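Local coordinates for protein secreted effector CSEP0064 (Blumeria graminis f. sp. hordei, PDB 6FMB) that acts as a secreted, non-catalytic RNase-like effector that binds host RNA and hinders the ribosomal RNA degradation induced by ribosome-inactivating proteins, increasing plant susceptibility to infection, at residues Arg18-Leu23 / Phe54-Ser59. Residues are numbered along the deposited sequence; the frame is centred on the assembly and turned at random. Where two conformers were deposited one is given.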
loop_
_atom_site.group_PDB
_atom_site.type_symbol
_atom_site.label_atom_id
_atom_site.label_comp_id
_atom_site.label_asym_id
_atom_site.label_seq_id
_atom_site.Cartn_x
_atom_site.Cartn_y
_atom_site.Cartn_z
ATOM N N ARG A 18 0.840 6.138 5.452
ATOM C CA ARG A 18 0.208 5.916 6.750
ATOM C C ARG A 18 -1.326 5.915 6.629
ATOM O O ARG A 18 -2.003 5.086 7.242
ATOM C CB ARG A 18 0.652 6.985 7.757
ATOM C CG ARG A 18 2.089 7.003 8.256
ATOM C CD ARG A 18 2.166 7.872 9.539
ATOM N NE ARG A 18 1.465 9.180 9.399
ATOM C CZ ARG A 18 2.045 10.340 9.071
ATOM N NH1 ARG A 18 1.317 11.445 8.934
ATOM N NH2 ARG A 18 3.348 10.407 8.858
ATOM N N ALA A 19 -1.885 6.828 5.831
ATOM C CA ALA A 19 -3.341 6.858 5.593
ATOM C C ALA A 19 -3.795 5.554 4.924
ATOM O O ALA A 19 -4.850 5.011 5.266
ATOM C CB ALA A 19 -3.726 8.058 4.755
ATOM N N ALA A 20 -3.030 5.072 3.953
ATOM C CA ALA A 20 -3.396 3.814 3.274
ATOM C C ALA A 20 -3.390 2.614 4.234
ATOM O O ALA A 20 -4.196 1.697 4.053
ATOM C CB ALA A 20 -2.514 3.569 2.060
ATOM N N VAL A 21 -2.492 2.602 5.243
ATOM C CA VAL A 21 -2.473 1.500 6.215
ATOM C C VAL A 21 -3.814 1.432 6.965
ATOM O O VAL A 21 -4.379 0.360 7.139
ATOM C CB VAL A 21 -1.280 1.646 7.202
ATOM C CG1 VAL A 21 -1.422 0.698 8.376
ATOM C CG2 VAL A 21 0.055 1.423 6.490
ATOM N N VAL A 22 -4.285 2.579 7.448
ATOM C CA VAL A 22 -5.533 2.584 8.217
ATOM C C VAL A 22 -6.766 2.432 7.304
ATOM O O VAL A 22 -7.734 1.778 7.687
ATOM C CB VAL A 22 -5.635 3.788 9.188
ATOM C CG1 VAL A 22 -4.581 3.670 10.299
ATOM C CG2 VAL A 22 -5.537 5.141 8.475
ATOM N N LEU A 23 -6.725 2.978 6.086
ATOM C CA LEU A 23 -7.839 2.763 5.153
ATOM C C LEU A 23 -7.937 1.291 4.736
ATOM O O LEU A 23 -9.029 0.757 4.631
ATOM C CB LEU A 23 -7.739 3.672 3.938
ATOM C CG LEU A 23 -7.955 5.168 4.231
ATOM C CD1 LEU A 23 -7.706 5.978 2.958
ATOM C CD2 LEU A 23 -9.338 5.462 4.800
ATOM N N PHE A 54 -3.747 -1.986 -0.760
ATOM C CA PHE A 54 -4.611 -0.813 -0.930
ATOM C C PHE A 54 -3.840 0.222 -1.730
ATOM O O PHE A 54 -2.644 0.440 -1.483
ATOM C CB PHE A 54 -5.073 -0.255 0.428
ATOM C CG PHE A 54 -6.237 0.701 0.319
ATOM C CD1 PHE A 54 -7.551 0.232 0.281
ATOM C CD2 PHE A 54 -6.039 2.080 0.253
ATOM C CE1 PHE A 54 -8.619 1.099 0.137
ATOM C CE2 PHE A 54 -7.118 2.951 0.126
ATOM C CZ PHE A 54 -8.412 2.453 0.072
ATOM N N PRO A 55 -4.496 0.875 -2.707
ATOM C CA PRO A 55 -3.750 1.828 -3.523
ATOM C C PRO A 55 -3.359 3.110 -2.775
ATOM O O PRO A 55 -3.971 3.468 -1.755
ATOM C CB PRO A 55 -4.725 2.139 -4.691
ATOM C CG PRO A 55 -5.697 1.000 -4.707
ATOM C CD PRO A 55 -5.873 0.709 -3.242
ATOM N N VAL A 56 -2.342 3.800 -3.292
ATOM C CA VAL A 56 -1.852 5.058 -2.703
ATOM C C VAL A 56 -1.531 6.019 -3.857
ATOM O O VAL A 56 -1.210 5.588 -4.972
ATOM C CB VAL A 56 -0.641 4.784 -1.744
ATOM C CG1 VAL A 56 0.597 4.338 -2.496
ATOM C CG2 VAL A 56 -0.305 5.988 -0.853
ATOM N N GLU A 57 -1.646 7.321 -3.563
ATOM C CA GLU A 57 -1.408 8.418 -4.512
ATOM C C GLU A 57 -0.050 9.055 -4.296
ATOM O O GLU A 57 0.481 9.037 -3.186
ATOM C CB GLU A 57 -2.432 9.530 -4.291
ATOM C CG GLU A 57 -3.881 9.120 -4.412
ATOM C CD GLU A 57 -4.301 8.920 -5.850
ATOM O OE1 GLU A 57 -3.455 9.093 -6.747
ATOM O OE2 GLU A 57 -5.478 8.611 -6.098
ATOM N N ASP A 58 0.488 9.654 -5.351
ATOM C CA ASP A 58 1.660 10.520 -5.233
ATOM C C ASP A 58 1.307 11.977 -4.918
ATOM O O ASP A 58 2.192 12.765 -4.642
ATOM C CB ASP A 58 2.578 10.391 -6.470
ATOM C CG ASP A 58 1.982 10.958 -7.763
ATOM O OD1 ASP A 58 1.062 11.788 -7.725
ATOM O OD2 ASP A 58 2.498 10.611 -8.846
ATOM N N SER A 59 0.023 12.315 -4.947
ATOM C CA SER A 59 -0.480 13.670 -4.738
ATOM C C SER A 59 -1.148 13.818 -3.366
ATOM O O SER A 59 -1.224 12.849 -2.608
ATOM C CB SER A 59 -1.498 13.951 -5.817
ATOM O OG SER A 59 -2.539 13.020 -5.761
#
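F54 points from strand 51-56 onto A20 and L23 of helix 14-24. This is the helix-on-sheet core of an RNase-like fold, in which a single helix lies against an antiparallel four-stranded sheet. The short helix and strand segments run nearly antiparallel, at 158°.

The CB of F54 lies 4.2 Å from the backbone O of A20. CG is set anti to the backbone N (chi1 -165°), which carries the ring toward L23. CD2 then passes the methyl of A20, with 4.2 Å between F54 CD2 and A20 CB; this methyl approaches the ring obliquely. Further out, CE2 meets L23 CB at 3.9 Å. At the tip, F54 CZ is 4.1 Å from the same L23 CB, so the leucine methylene sits over one ring face. The L23 branch continues past the ring, and its CD1 reaches F54 CE2 at 4.2 Å.

The opposite face of the ring is met by the next residue. P55 CD lies 3.6 Å above the ring plane, offset toward the rim. P55 turns its CB away from the helix, and its side chain touches W63 and V68. L23 and P55 meet opposite faces, P55 near CG and L23 near the CE2-CZ rim, and A24 also touches the ring.

Backbone hydrogen bonds of F54 with I72 and of V56 with Y70 tie this strand to strand 70-75. N16 ND2 of the helix donates hydrogen bonds to the backbone O atoms of E57 and S59. A20 CB also lies 4.1 Å from P55 O and 4.4 Å from V56 CG2.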